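Local coordinates for cellobiose 2-epimerase (PDB 5ZIG), which probably catalyses the reversible epimerization of cellobiose to 4-O-beta-D-glucopyranosyl-D-mannose, at residues G48-T60 / F102-S114. Numbering follows the deposited sequence.
Sequences GPDPTAPKGLVMT and FFWSVHPDGTPLS
K55 and V106 form an antiparallel hydrogen-bonded pair, with K55 N to V106 O at 3.0 Å and V106 N to K55 O at 3.1 Å, and G56 and S105 follow as a non-hydrogen-bonded pair. Beyond the two pairs, at the start of the helix, L57 N donates to W104 O at 2.8 Å. A water donates to the same W104 O and accepts from V58 N.

With CG beside the backbone N (chi1 -42°) and the rest of the chain extended, K55 carries NZ to P108 O at 2.8 Å. NZ also forms a salt bridge with D35 and a hydrogen bond to G39 O. A methionine here would probably leave the D35 carboxylate without this partner and P108 O and G39 O without this donor. The P108 ring lies against carbonyls of the D50-A53 turn, its CB near P51 O and its CG near A53 O and 3.3 Å from T52 O. L57 CD1 packs on F102 CB at 3.7 Å, the two side chains crossing at about a right angle. V58 CG2 touches the W104 ring at CZ3, and P54 CG meets L113 CD2.

The contact is built round a two-stranded antiparallel sheet just before helix 57-73, with G56 as N-cap. It joins the strand leading into that helix to the connection between helices 77-94 and 119-136, in the (alpha/alpha)6 barrel of the N-acylglucosamine 2-epimerase family. L57 and F102 touch helix 77-94; V58 and F102 reach helix 119-136.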
loop_
_atom_site.group_PDB
_atom_site.type_symbol
_atom_site.label_atom_id
_atom_site.label_comp_id
_atom_site.label_asym_id
_atom_site.label_seq_id
_atom_site.Cartn_x
_atom_site.Cartn_y
_atom_site.Cartn_z
ATOM N N GLY A 48 6.991 19.210 -13.287
ATOM C CA GLY A 48 7.539 18.336 -14.293
ATOM C C GLY A 48 8.549 17.433 -13.618
ATOM O O GLY A 48 8.842 17.605 -12.430
ATOM N N PRO A 49 9.089 16.448 -14.336
ATOM C CA PRO A 49 10.054 15.541 -13.714
ATOM C C PRO A 49 11.421 16.184 -13.565
ATOM O O PRO A 49 11.851 17.001 -14.381
ATOM C CB PRO A 49 10.106 14.367 -14.695
ATOM C CG PRO A 49 9.903 15.021 -16.001
ATOM C CD PRO A 49 8.862 16.092 -15.748
ATOM N N ASP A 50 12.101 15.809 -12.492
ATOM C CA ASP A 50 13.500 16.156 -12.322
ATOM C C ASP A 50 14.288 14.894 -12.604
ATOM O O ASP A 50 14.261 13.974 -11.779
ATOM C CB ASP A 50 13.763 16.654 -10.900
ATOM C CG ASP A 50 15.247 16.890 -10.595
ATOM O OD1 ASP A 50 16.115 16.779 -11.492
ATOM O OD2 ASP A 50 15.537 17.197 -9.420
ATOM N N PRO A 51 14.960 14.778 -13.749
ATOM C CA PRO A 51 15.749 13.577 -14.044
ATOM C C PRO A 51 17.086 13.495 -13.318
ATOM O O PRO A 51 17.849 12.560 -13.569
ATOM C CB PRO A 51 15.958 13.685 -15.562
ATOM C CG PRO A 51 15.980 15.148 -15.815
ATOM C CD PRO A 51 15.010 15.759 -14.844
ATOM N N THR A 52 17.404 14.435 -12.431
ATOM C CA THR A 52 18.550 14.275 -11.553
ATOM C C THR A 52 18.179 13.614 -10.236
ATOM O O THR A 52 19.077 13.244 -9.468
ATOM C CB THR A 52 19.209 15.623 -11.251
ATOM O OG1 THR A 52 18.438 16.318 -10.263
ATOM C CG2 THR A 52 19.321 16.495 -12.509
ATOM N N ALA A 53 16.885 13.455 -9.964
ATOM C CA ALA A 53 16.463 12.952 -8.678
ATOM C C ALA A 53 16.788 11.467 -8.563
ATOM O O ALA A 53 16.727 10.728 -9.549
ATOM C CB ALA A 53 14.963 13.159 -8.479
ATOM N N PRO A 54 17.137 11.008 -7.370
ATOM C CA PRO A 54 17.298 9.565 -7.160
ATOM C C PRO A 54 15.956 8.840 -7.247
ATOM O O PRO A 54 14.892 9.411 -6.988
ATOM C CB PRO A 54 17.891 9.471 -5.747
ATOM C CG PRO A 54 18.331 10.850 -5.396
ATOM C CD PRO A 54 17.409 11.777 -6.148
ATOM N N LYS A 55 16.044 7.557 -7.607
ATOM C CA LYS A 55 14.909 6.666 -7.798
ATOM C C LYS A 55 14.826 5.662 -6.653
ATOM O O LYS A 55 15.799 4.954 -6.357
ATOM C CB LYS A 55 15.007 5.971 -9.152
ATOM C CG LYS A 55 15.448 6.936 -10.244
ATOM C CD LYS A 55 15.720 6.237 -11.565
ATOM C CE LYS A 55 15.678 7.217 -12.722
ATOM N NZ LYS A 55 16.271 6.645 -13.957
ATOM N N GLY A 56 13.662 5.629 -6.000
ATOM C CA GLY A 56 13.489 4.815 -4.826
ATOM C C GLY A 56 13.096 3.390 -5.157
ATOM O O GLY A 56 12.502 3.108 -6.199
ATOM N N LEU A 57 13.440 2.494 -4.234
ATOM C CA LEU A 57 13.019 1.105 -4.334
ATOM C C LEU A 57 11.498 0.989 -4.295
ATOM O O LEU A 57 10.901 0.339 -5.158
ATOM C CB LEU A 57 13.651 0.301 -3.197
ATOM C CG LEU A 57 13.113 -1.108 -3.022
ATOM C CD1 LEU A 57 13.212 -1.919 -4.328
ATOM C CD2 LEU A 57 13.847 -1.792 -1.850
ATOM N N VAL A 58 10.870 1.590 -3.274
ATOM C CA VAL A 58 9.409 1.572 -3.122
ATOM C C VAL A 58 8.722 2.086 -4.383
ATOM O O VAL A 58 7.841 1.429 -4.939
ATOM C CB VAL A 58 8.986 2.407 -1.899
ATOM C CG1 VAL A 58 7.475 2.303 -1.675
ATOM C CG2 VAL A 58 9.755 1.995 -0.656
ATOM N N MET A 59 9.109 3.281 -4.840
ATOM C CA MET A 59 8.432 3.892 -5.982
ATOM C C MET A 59 8.564 3.027 -7.233
ATOM O O MET A 59 7.585 2.813 -7.959
ATOM C CB MET A 59 8.992 5.293 -6.221
ATOM C CG MET A 59 8.446 6.015 -7.433
ATOM S SD MET A 59 9.781 6.898 -8.281
ATOM C CE MET A 59 10.699 5.500 -8.916
ATOM N N THR A 60 9.759 2.492 -7.480
ATOM C CA THR A 60 9.973 1.657 -8.658
ATOM C C THR A 60 9.165 0.368 -8.578
ATOM O O THR A 60 8.614 -0.089 -9.586
ATOM C CB THR A 60 11.464 1.352 -8.793
ATOM O OG1 THR A 60 12.176 2.590 -8.946
ATOM C CG2 THR A 60 11.739 0.428 -9.995
ATOM N N PHE A 102 17.306 -5.875 -2.259
ATOM C CA PHE A 102 17.250 -4.671 -3.074
ATOM C C PHE A 102 17.719 -3.465 -2.271
ATOM O O PHE A 102 17.354 -3.307 -1.099
ATOM C CB PHE A 102 15.811 -4.451 -3.626
ATOM C CG PHE A 102 15.358 -5.562 -4.543
ATOM C CD1 PHE A 102 14.855 -6.742 -4.021
ATOM C CD2 PHE A 102 15.511 -5.457 -5.905
ATOM C CE1 PHE A 102 14.492 -7.773 -4.847
ATOM C CE2 PHE A 102 15.164 -6.491 -6.727
ATOM C CZ PHE A 102 14.644 -7.650 -6.194
ATOM N N PHE A 103 18.555 -2.638 -2.906
ATOM C CA PHE A 103 18.949 -1.356 -2.329
ATOM C C PHE A 103 17.746 -0.426 -2.145
ATOM O O PHE A 103 16.760 -0.492 -2.879
ATOM C CB PHE A 103 19.967 -0.648 -3.229
ATOM C CG PHE A 103 21.212 -1.420 -3.483
ATOM C CD1 PHE A 103 22.049 -1.772 -2.437
ATOM C CD2 PHE A 103 21.577 -1.763 -4.778
ATOM C CE1 PHE A 103 23.216 -2.478 -2.685
ATOM C CE2 PHE A 103 22.743 -2.466 -5.028
ATOM C CZ PHE A 103 23.558 -2.821 -3.985
ATOM N N TRP A 104 17.871 0.491 -1.182
ATOM C CA TRP A 104 16.820 1.458 -0.874
ATOM C C TRP A 104 16.656 2.501 -1.985
ATOM O O TRP A 104 15.527 2.878 -2.332
ATOM C CB TRP A 104 17.144 2.135 0.467
ATOM C CG TRP A 104 16.171 3.168 0.862
ATOM C CD1 TRP A 104 16.419 4.498 1.010
ATOM C CD2 TRP A 104 14.803 2.967 1.227
ATOM N NE1 TRP A 104 15.276 5.148 1.400
ATOM C CE2 TRP A 104 14.273 4.233 1.549
ATOM C CE3 TRP A 104 13.961 1.839 1.277
ATOM C CZ2 TRP A 104 12.942 4.420 1.917
ATOM C CZ3 TRP A 104 12.636 2.023 1.661
ATOM C CH2 TRP A 104 12.137 3.323 1.967
ATOM N N SER A 105 17.765 2.974 -2.544
ATOM C CA SER A 105 17.657 3.968 -3.602
ATOM C C SER A 105 18.914 3.886 -4.447
ATOM O O SER A 105 19.961 3.430 -3.985
ATOM C CB SER A 105 17.488 5.383 -3.045
ATOM O OG SER A 105 18.542 5.702 -2.151
ATOM N N VAL A 106 18.790 4.325 -5.695
ATOM C CA VAL A 106 19.929 4.446 -6.583
ATOM C C VAL A 106 19.875 5.802 -7.261
ATOM O O VAL A 106 18.864 6.505 -7.222
ATOM C CB VAL A 106 20.013 3.293 -7.612
ATOM C CG1 VAL A 106 19.936 1.907 -6.920
ATOM C CG2 VAL A 106 18.922 3.425 -8.658
ATOM N N HIS A 107 20.990 6.149 -7.899
ATOM C CA HIS A 107 21.080 7.354 -8.698
ATOM C C HIS A 107 20.289 7.195 -9.989
ATOM O O HIS A 107 19.969 6.073 -10.391
ATOM C CB HIS A 107 22.540 7.653 -9.017
ATOM C CG HIS A 107 23.332 8.067 -7.818
ATOM N ND1 HIS A 107 23.474 9.383 -7.442
ATOM C CD2 HIS A 107 24.007 7.336 -6.897
ATOM C CE1 HIS A 107 24.220 9.450 -6.350
ATOM N NE2 HIS A 107 24.550 8.221 -5.995
ATOM N N PRO A 108 19.932 8.327 -10.653
ATOM C CA PRO A 108 19.291 8.247 -11.976
ATOM C C PRO A 108 19.802 7.111 -12.860
ATOM O O PRO A 108 18.986 6.315 -13.351
ATOM C CB PRO A 108 19.593 9.625 -12.580
ATOM C CG PRO A 108 19.598 10.562 -11.344
ATOM C CD PRO A 108 19.940 9.708 -10.127
ATOM N N ASP A 109 21.131 6.988 -13.036
ATOM C CA ASP A 109 21.705 5.945 -13.889
ATOM C C ASP A 109 21.707 4.568 -13.240
ATOM O O ASP A 109 22.140 3.599 -13.874
ATOM C CB ASP A 109 23.134 6.325 -14.333
ATOM C CG ASP A 109 24.174 6.311 -13.192
ATOM O OD1 ASP A 109 23.872 5.990 -12.018
ATOM O OD2 ASP A 109 25.333 6.665 -13.493
ATOM N N GLY A 110 21.222 4.439 -12.011
ATOM C CA GLY A 110 21.162 3.145 -11.372
ATOM C C GLY A 110 22.314 2.822 -10.444
ATOM O O GLY A 110 22.297 1.758 -9.818
ATOM N N THR A 111 23.307 3.697 -10.342
ATOM C CA THR A 111 24.358 3.537 -9.347
ATOM C C THR A 111 23.743 3.489 -7.951
ATOM O O THR A 111 22.924 4.357 -7.618
ATOM C CB THR A 111 25.333 4.712 -9.437
ATOM O OG1 THR A 111 26.046 4.657 -10.680
ATOM C CG2 THR A 111 26.295 4.680 -8.263
ATOM N N PRO A 112 24.111 2.522 -7.103
ATOM C CA PRO A 112 23.509 2.486 -5.763
ATOM C C PRO A 112 23.719 3.814 -5.052
ATOM O O PRO A 112 24.801 4.401 -5.106
ATOM C CB PRO A 112 24.244 1.337 -5.064
ATOM C CG PRO A 112 24.700 0.466 -6.160
ATOM C CD PRO A 112 25.028 1.388 -7.315
ATOM N N LEU A 113 22.644 4.318 -4.435
ATOM C CA LEU A 113 22.729 5.475 -3.549
ATOM C C LEU A 113 22.692 4.977 -2.108
ATOM O O LEU A 113 23.742 4.751 -1.501
ATOM C CB LEU A 113 21.599 6.488 -3.828
ATOM C CG LEU A 113 21.635 7.769 -2.981
ATOM C CD1 LEU A 113 23.055 8.193 -2.666
ATOM C CD2 LEU A 113 20.951 8.904 -3.704
ATOM N N SER A 114 21.496 4.783 -1.557
ATOM C CA SER A 114 21.362 4.215 -0.220
ATOM C C SER A 114 21.361 2.685 -0.338
ATOM O O SER A 114 20.461 2.090 -0.939
ATOM C CB SER A 114 20.106 4.735 0.463
ATOM O OG SER A 114 19.806 3.983 1.624
HETATM O O HOH W 1 12.584 3.531 -1.528
#